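Local coordinates for protein imelysin (Bacteroides ovatus ATCC 8483, PDB 3OYV) that is an imelysin-like, probably metal-binding outer-membrane protein of a family implicated in bacterial iron uptake, and possibly acts as a peptidase, at residues S58-H63 and T231-A236; S70-V75 and A224-V229; Y27-A32 and A255-A260. All blocks are in the same frame, centred on the assembly; numbering follows the deposited sequence. Where two conformers were deposited one is given.

Read from the N terminus, the chain first lays down helix 21-47, whose residues 27-32 wait for 255-260 in contact 3, the widest loop of the three. The short helix 56-62 and then helix 71-102 follow; the first meets 231-236 in contact 1, the second meets 224-229 in contact 2. The loops are strictly nested, contact 2 within contact 1 and contact 1 within contact 3. All three end on helix 223-261, a long helix whose start receives contacts 1 and 2, with centres 9 Å apart, and whose far end receives contact 3, its centre about 42 Å from that of contact 2.

Contact 1: residues S58-H63 and T231-A236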
# COMPACT_ATOMS: atom_id res chain seq x y z
N SER A 58 -12.60 -8.09 16.05
CA SER A 58 -12.98 -8.66 17.34
C SER A 58 -11.92 -9.68 17.81
O SER A 58 -11.58 -9.72 19.00
CB SER A 58 -14.36 -9.30 17.26
OG SER A 58 -15.40 -8.33 17.10
N LEU A 59 -11.43 -10.51 16.90
CA LEU A 59 -10.41 -11.51 17.20
C LEU A 59 -9.13 -10.86 17.75
O LEU A 59 -8.61 -11.26 18.80
CB LEU A 59 -10.14 -12.33 15.92
CG LEU A 59 -9.11 -13.45 15.98
CD1 LEU A 59 -9.35 -14.39 14.80
CD2 LEU A 59 -7.69 -12.96 15.96
N PHE A 60 -8.63 -9.85 17.05
CA PHE A 60 -7.40 -9.22 17.43
C PHE A 60 -7.54 -8.47 18.75
O PHE A 60 -6.63 -8.53 19.58
CB PHE A 60 -6.93 -8.30 16.31
CG PHE A 60 -5.45 -7.97 16.36
CD1 PHE A 60 -4.48 -8.94 16.09
CD2 PHE A 60 -5.02 -6.69 16.67
CE1 PHE A 60 -3.12 -8.61 16.11
CE2 PHE A 60 -3.69 -6.38 16.70
CZ PHE A 60 -2.73 -7.32 16.41
N LYS A 61 -8.64 -7.75 18.94
CA LYS A 61 -8.85 -7.05 20.21
C LYS A 61 -9.04 -7.98 21.40
O LYS A 61 -8.72 -7.60 22.53
CB LYS A 61 -10.06 -6.10 20.13
CG LYS A 61 -9.80 -4.98 19.16
CD LYS A 61 -10.95 -3.97 19.08
CE LYS A 61 -12.16 -4.54 18.34
NZ LYS A 61 -13.31 -3.61 18.36
N ALA A 62 -9.60 -9.16 21.17
CA ALA A 62 -9.81 -10.12 22.26
C ALA A 62 -8.54 -10.85 22.63
O ALA A 62 -8.32 -11.16 23.81
CB ALA A 62 -10.90 -11.15 21.87
N HIS A 63 -7.72 -11.16 21.63
CA HIS A 63 -6.47 -11.86 21.76
C HIS A 63 -6.50 -12.96 22.82
O HIS A 63 -5.75 -12.93 23.80
CB HIS A 63 -5.29 -10.89 21.93
CG HIS A 63 -5.49 -9.84 22.98
ND1 HIS A 63 -5.44 -10.12 24.33
CD2 HIS A 63 -5.73 -8.50 22.88
CE1 HIS A 63 -5.64 -9.00 25.01
NE2 HIS A 63 -5.84 -8.01 24.15
N THR A 231 -7.01 -1.90 21.17
CA THR A 231 -8.38 -1.58 20.82
C THR A 231 -8.41 -0.32 19.98
O THR A 231 -9.09 -0.26 18.94
CB THR A 231 -9.23 -1.49 22.10
OG1 THR A 231 -9.30 -2.79 22.65
CG2 THR A 231 -10.63 -0.92 21.82
N GLN A 232 -7.69 0.71 20.43
CA GLN A 232 -7.62 1.97 19.68
C GLN A 232 -7.01 1.80 18.29
O GLN A 232 -7.47 2.39 17.30
CB GLN A 232 -6.88 3.07 20.46
CG GLN A 232 -6.66 4.38 19.78
CD GLN A 232 -7.90 5.17 19.51
OE1 GLN A 232 -8.98 4.89 20.03
NE2 GLN A 232 -7.74 6.20 18.72
N TYR A 233 -5.94 1.01 18.23
CA TYR A 233 -5.27 0.75 16.96
C TYR A 233 -6.22 0.12 15.95
O TYR A 233 -6.32 0.52 14.80
CB TYR A 233 -4.08 -0.14 17.22
CG TYR A 233 -3.35 -0.75 16.05
CD1 TYR A 233 -2.31 -0.10 15.41
CD2 TYR A 233 -3.67 -2.04 15.64
CE1 TYR A 233 -1.62 -0.71 14.35
CE2 TYR A 233 -2.97 -2.68 14.63
CZ TYR A 233 -1.94 -2.01 14.01
OH TYR A 233 -1.21 -2.65 13.03
N VAL A 234 -6.95 -0.88 16.40
CA VAL A 234 -7.89 -1.57 15.51
C VAL A 234 -9.04 -0.65 15.13
O VAL A 234 -9.39 -0.52 13.94
CB VAL A 234 -8.42 -2.86 16.16
CG1 VAL A 234 -9.60 -3.46 15.38
CG2 VAL A 234 -7.27 -3.90 16.32
N ASP A 235 -9.64 0.02 16.11
CA ASP A 235 -10.88 0.76 15.87
C ASP A 235 -10.68 2.10 15.20
O ASP A 235 -11.59 2.54 14.51
CB ASP A 235 -11.67 0.94 17.19
CG ASP A 235 -12.28 -0.34 17.72
OD1 ASP A 235 -12.38 -1.31 16.96
OD2 ASP A 235 -12.67 -0.32 18.92
N ALA A 236 -9.52 2.76 15.42
CA ALA A 236 -9.23 4.07 14.88
C ALA A 236 -8.28 4.07 13.69
O ALA A 236 -8.31 4.98 12.88
CB ALA A 236 -8.71 5.02 15.99
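The aliphatic part of K61 lies across V234, its CG 3.9 Å from V234 CB, and reaches on to D235. The chain bends at chi3 (-73°), which turns the ammonium group toward the carboxylate. K61 NZ then meets D235 OD1 at 2.8 Å in a salt bridge, using the syn lone pair of that oxygen, while D235 OD2 stays farther off at 3.4 Å from K61 NZ. Lysine suits this border because its methylenes can cover a valine and the flank of T231, where K61 CD comes 3.9 Å from T231 CA, before its charge emerges beside an exposed aspartate. With an alanine in place of K61, D235 would probably lose its cationic mate and V234 the methylenes that cover it.

On the inner side the contact is apolar. The F60 ring presents its edge to V234, with F60 CD2 3.6 Å from V234 CG2, a methyl that lies near the ring plane. Y233 approaches the same ring more loosely, F60 CE2 to Y233 CE2 at 4.3 Å. Y68 packs edge-to-face with F60, and F290 also meets its ring, so the phenylalanine belongs to an aromatic cluster that a flat, wholly apolar side chain fits well. Beta-branched V234 offers two methyls: CG2 meets both the F60 edge and K61 CG, while CG1 packs on K61 CD and CE.

The axes of segments 58-62 and 231-236 run antiparallel at 165° and come within 9.6 Å. This is an antiparallel helix-helix packing, apolar inside with a salt bridge at its exposed margin, joining the short helix 56-62 to the long helix 223-261 of the mainly helical imelysin fold.

Contact 2: residues S70-V75 and A224-V229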
# COMPACT_ATOMS: atom_id res chain seq x y z
N SER A 70 -2.21 -12.59 23.96
CA SER A 70 -2.00 -11.51 24.90
C SER A 70 -1.97 -10.21 24.13
O SER A 70 -1.71 -10.20 22.93
CB SER A 70 -0.67 -11.70 25.65
OG SER A 70 0.44 -11.54 24.79
N ALA A 71 -2.16 -9.11 24.84
CA ALA A 71 -1.98 -7.81 24.21
C ALA A 71 -0.53 -7.60 23.79
O ALA A 71 -0.26 -6.98 22.76
CB ALA A 71 -2.47 -6.66 25.13
N LEU A 72 0.43 -8.11 24.58
CA LEU A 72 1.83 -8.04 24.20
C LEU A 72 2.06 -8.69 22.84
O LEU A 72 2.76 -8.12 22.02
CB LEU A 72 2.74 -8.68 25.26
CG LEU A 72 4.21 -8.76 24.91
CD1 LEU A 72 4.77 -7.39 24.63
CD2 LEU A 72 5.02 -9.48 25.99
N SER A 73 1.50 -9.87 22.61
CA SER A 73 1.65 -10.55 21.32
C SER A 73 1.13 -9.69 20.17
O SER A 73 1.76 -9.56 19.11
CB SER A 73 0.89 -11.88 21.35
OG SER A 73 1.08 -12.60 20.15
N CYS A 74 -0.04 -9.08 20.39
CA CYS A 74 -0.59 -8.17 19.39
C CYS A 74 0.37 -7.02 19.12
O CYS A 74 0.63 -6.66 17.97
CB CYS A 74 -1.90 -7.54 19.87
SG CYS A 74 -3.24 -8.71 20.07
N VAL A 75 0.92 -6.42 20.19
CA VAL A 75 1.77 -5.24 20.03
C VAL A 75 3.12 -5.57 19.38
O VAL A 75 3.63 -4.80 18.57
CB VAL A 75 1.92 -4.49 21.38
CG1 VAL A 75 3.05 -3.46 21.36
CG2 VAL A 75 0.58 -3.85 21.75
N ALA A 224 -3.47 -4.93 31.02
CA ALA A 224 -4.04 -3.69 31.55
C ALA A 224 -3.46 -2.47 30.84
O ALA A 224 -4.16 -1.51 30.54
CB ALA A 224 -3.80 -3.58 33.07
N VAL A 225 -2.16 -2.49 30.58
CA VAL A 225 -1.54 -1.39 29.86
C VAL A 225 -1.84 -1.43 28.36
O VAL A 225 -2.16 -0.42 27.77
CB VAL A 225 -0.03 -1.31 30.12
CG1 VAL A 225 0.61 -0.27 29.22
CG2 VAL A 225 0.21 -0.97 31.62
N LEU A 226 -1.73 -2.60 27.75
CA LEU A 226 -1.72 -2.67 26.29
C LEU A 226 -3.07 -2.92 25.61
O LEU A 226 -3.24 -2.59 24.45
CB LEU A 226 -0.66 -3.66 25.80
CG LEU A 226 0.82 -3.27 26.07
CD1 LEU A 226 1.73 -4.37 25.53
CD2 LEU A 226 1.17 -1.94 25.46
N ASN A 227 -4.04 -3.47 26.34
CA ASN A 227 -5.36 -3.65 25.76
C ASN A 227 -5.91 -2.37 25.12
O ASN A 227 -6.42 -2.44 24.00
CB ASN A 227 -6.36 -4.18 26.77
CG ASN A 227 -6.28 -5.69 26.97
OD1 ASN A 227 -5.45 -6.38 26.39
ND2 ASN A 227 -7.16 -6.21 27.85
N PRO A 228 -5.88 -1.23 25.83
CA PRO A 228 -6.47 -0.04 25.20
C PRO A 228 -5.71 0.41 23.97
O PRO A 228 -6.28 1.04 23.08
CB PRO A 228 -6.47 1.01 26.32
CG PRO A 228 -5.79 0.45 27.42
CD PRO A 228 -5.59 -1.03 27.26
N VAL A 229 -4.41 0.14 23.96
CA VAL A 229 -3.59 0.46 22.79
C VAL A 229 -4.08 -0.40 21.59
O VAL A 229 -4.26 0.11 20.48
CB VAL A 229 -2.10 0.24 23.08
CG1 VAL A 229 -1.29 0.37 21.77
CG2 VAL A 229 -1.60 1.21 24.17
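With its CG beside the backbone N (chi1 -66°) and its chain continuing straight to CD1, L226 sends that methyl into the first turn of helix 71-102, while a similar first torsion in N227 brings its amide oxygen over A71. Two helices of this largely helical imelysin structure cross here, the axes of segments 71-75 and 224-229 being 49° apart and 8.9 Å at closest approach.

Alanine suits the point of nearest backbone approach, because its lone methyl lets the CA atoms of A71 and L226 come to 5.6 Å. A71 CB touches L226 CB at 3.6 Å. Farther along, L226 supplies the length that A71 lacks. L226 CD1 sits 3.9 Å from L72 CA and meets V75 CG2 at 4.0 Å, the side chains of V75 and L226 crossing at about a right angle. I213 of helix 189-214 touches L72, V75 and L226 alike, adding a third helix to this buried apolar patch.

The start of helix 71-102 is secured by polar groups. S70 is its N-cap: S70 OG accepts from S73 N at 2.9 Å, with an N-H...O angle of 161°, and serine is apt because its short hydroxyl can fold back onto a backbone N-H of the first turn. D223 also accepts from A71 N, tying the beginnings of the two helices together. N227 belongs to the polar margin; its amide oxygen takes a weak hydrogen bond from H63 NE2, and the same N227 OD1 lies 3.2 Å from the methyl carbon CB of A71.

Contact 3: residues Y27-A32 and A255-A260; sequences YMRNVA and AVIVLA
Helix segments 27-32 and 255-260 run antiparallel, their axes inclined at 171° and 9.3 Å apart at closest approach, with R29 and V256 nearest in the backbone. The pair is an antiparallel helix packing between two long helices of the chain, joining helix 21-47 to the last turns of helix 223-261.

V256 occupies the middle. Its CG1 reaches the other backbone, lying 3.7 Å from M28 O, and also meets the side-chain carbon M28 CB at 3.8 Å. Both valine methyls lie against A32, with V256 CG1 4.1 Å from A32 CB. A small residue suits that place, since it lets a beta-branched neighbour settle close to the helix, and valine fills the interface without needing a long side chain.

On one flank M28, present as selenomethionine with selenium in place of sulfur, crosses L259 at about a right angle. In the conformer described, one of two, its chain bends at chi3 (-59°), which brings both SE and the terminal methyl to the leucine; M28 SE lies 3.7 Å from L259 CD2. A flexible, unbranched apolar chain and a branched leucine adapt readily to a buried seam, which L351 of helix 343-351 joins by touching both.

The other flank is less deeply buried and mixes character. R29, with its chain drawn out from CG to NE, slants across the end of I257 and carries its guanidinium on to W326 in a cation-pi interaction. Isoleucine is well matched to this aliphatic shaft: it touches through the end of its longer branch, where I257 CD1 comes to 3.5 Å from R29 CD.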
# COMPACT_ATOMS: atom_id res chain seq x y z
N TYR A 27 -10.42 -4.68 -20.19
CA TYR A 27 -9.40 -5.13 -19.24
C TYR A 27 -9.30 -4.17 -18.05
O TYR A 27 -9.14 -4.61 -16.92
CB TYR A 27 -8.04 -5.39 -19.88
CG TYR A 27 -7.22 -6.29 -18.99
CD1 TYR A 27 -7.67 -7.58 -18.68
CD2 TYR A 27 -6.03 -5.85 -18.45
CE1 TYR A 27 -6.95 -8.40 -17.87
CE2 TYR A 27 -5.28 -6.69 -17.63
CZ TYR A 27 -5.75 -7.97 -17.35
OH TYR A 27 -5.02 -8.84 -16.54
N MSE A 28 -9.41 -2.87 -18.30
CA MSE A 28 -9.48 -1.89 -17.19
C MSE A 28 -10.62 -2.26 -16.26
O MSE A 28 -10.45 -2.25 -15.04
CB MSE A 28 -9.67 -0.46 -17.66
CG MSE A 28 -8.44 0.26 -18.08
SE MSE A 28 -8.75 2.14 -18.21
CE MSE A 28 -10.18 2.10 -19.51
N ARG A 29 -11.79 -2.51 -16.85
CA ARG A 29 -12.94 -2.90 -16.04
C ARG A 29 -12.64 -4.16 -15.22
O ARG A 29 -12.98 -4.24 -14.05
CB ARG A 29 -14.21 -3.13 -16.89
CG ARG A 29 -15.38 -3.62 -16.14
CD ARG A 29 -16.60 -3.61 -17.00
NE ARG A 29 -17.66 -4.33 -16.30
CZ ARG A 29 -18.91 -4.47 -16.72
NH1 ARG A 29 -19.27 -4.00 -17.88
NH2 ARG A 29 -19.80 -5.14 -15.98
N ASN A 30 -12.03 -5.15 -15.87
CA ASN A 30 -11.71 -6.38 -15.18
C ASN A 30 -10.80 -6.13 -13.97
O ASN A 30 -11.05 -6.63 -12.87
CB ASN A 30 -11.03 -7.37 -16.13
CG ASN A 30 -11.02 -8.79 -15.56
OD1 ASN A 30 -12.06 -9.41 -15.42
ND2 ASN A 30 -9.83 -9.27 -15.16
N VAL A 31 -9.74 -5.36 -14.19
CA VAL A 31 -8.78 -5.11 -13.11
C VAL A 31 -9.41 -4.28 -11.98
O VAL A 31 -9.20 -4.57 -10.79
CB VAL A 31 -7.52 -4.46 -13.68
CG1 VAL A 31 -6.55 -4.03 -12.57
CG2 VAL A 31 -6.80 -5.41 -14.67
N ALA A 32 -10.24 -3.30 -12.33
CA ALA A 32 -10.91 -2.47 -11.33
C ALA A 32 -11.95 -3.29 -10.56
O ALA A 32 -12.13 -3.09 -9.36
CB ALA A 32 -11.59 -1.27 -11.97
N ALA A 255 -15.31 5.29 -11.78
CA ALA A 255 -14.55 6.16 -12.65
C ALA A 255 -14.04 5.40 -13.88
O ALA A 255 -14.00 5.95 -15.01
CB ALA A 255 -13.39 6.84 -11.92
N VAL A 256 -13.61 4.15 -13.68
CA VAL A 256 -13.17 3.32 -14.78
C VAL A 256 -14.33 2.97 -15.73
O VAL A 256 -14.15 3.00 -16.93
CB VAL A 256 -12.45 2.07 -14.23
CG1 VAL A 256 -12.30 0.98 -15.31
CG2 VAL A 256 -11.07 2.45 -13.65
N ILE A 257 -15.51 2.67 -15.18
CA ILE A 257 -16.68 2.37 -16.03
C ILE A 257 -17.03 3.63 -16.89
O ILE A 257 -17.28 3.51 -18.09
CB ILE A 257 -17.91 1.88 -15.17
CG1 ILE A 257 -17.63 0.53 -14.49
CG2 ILE A 257 -19.18 1.81 -16.05
CD1 ILE A 257 -17.38 -0.61 -15.42
N VAL A 258 -16.98 4.82 -16.30
CA VAL A 258 -17.33 6.03 -17.07
C VAL A 258 -16.31 6.27 -18.18
O VAL A 258 -16.69 6.60 -19.31
CB VAL A 258 -17.48 7.28 -16.16
CG1 VAL A 258 -17.71 8.56 -16.98
CG2 VAL A 258 -18.64 7.05 -15.19
N LEU A 259 -15.03 6.02 -17.89
CA LEU A 259 -13.97 6.12 -18.88
C LEU A 259 -14.22 5.16 -20.04
O LEU A 259 -14.06 5.55 -21.22
CB LEU A 259 -12.60 5.89 -18.22
CG LEU A 259 -11.36 5.79 -19.11
CD1 LEU A 259 -11.06 6.95 -19.98
CD2 LEU A 259 -10.15 5.52 -18.21
N ALA A 260 -14.60 3.92 -19.72
CA ALA A 260 -14.90 2.92 -20.74
C ALA A 260 -16.12 3.34 -21.58
O ALA A 260 -16.12 3.17 -22.81
CB ALA A 260 -15.13 1.55 -20.10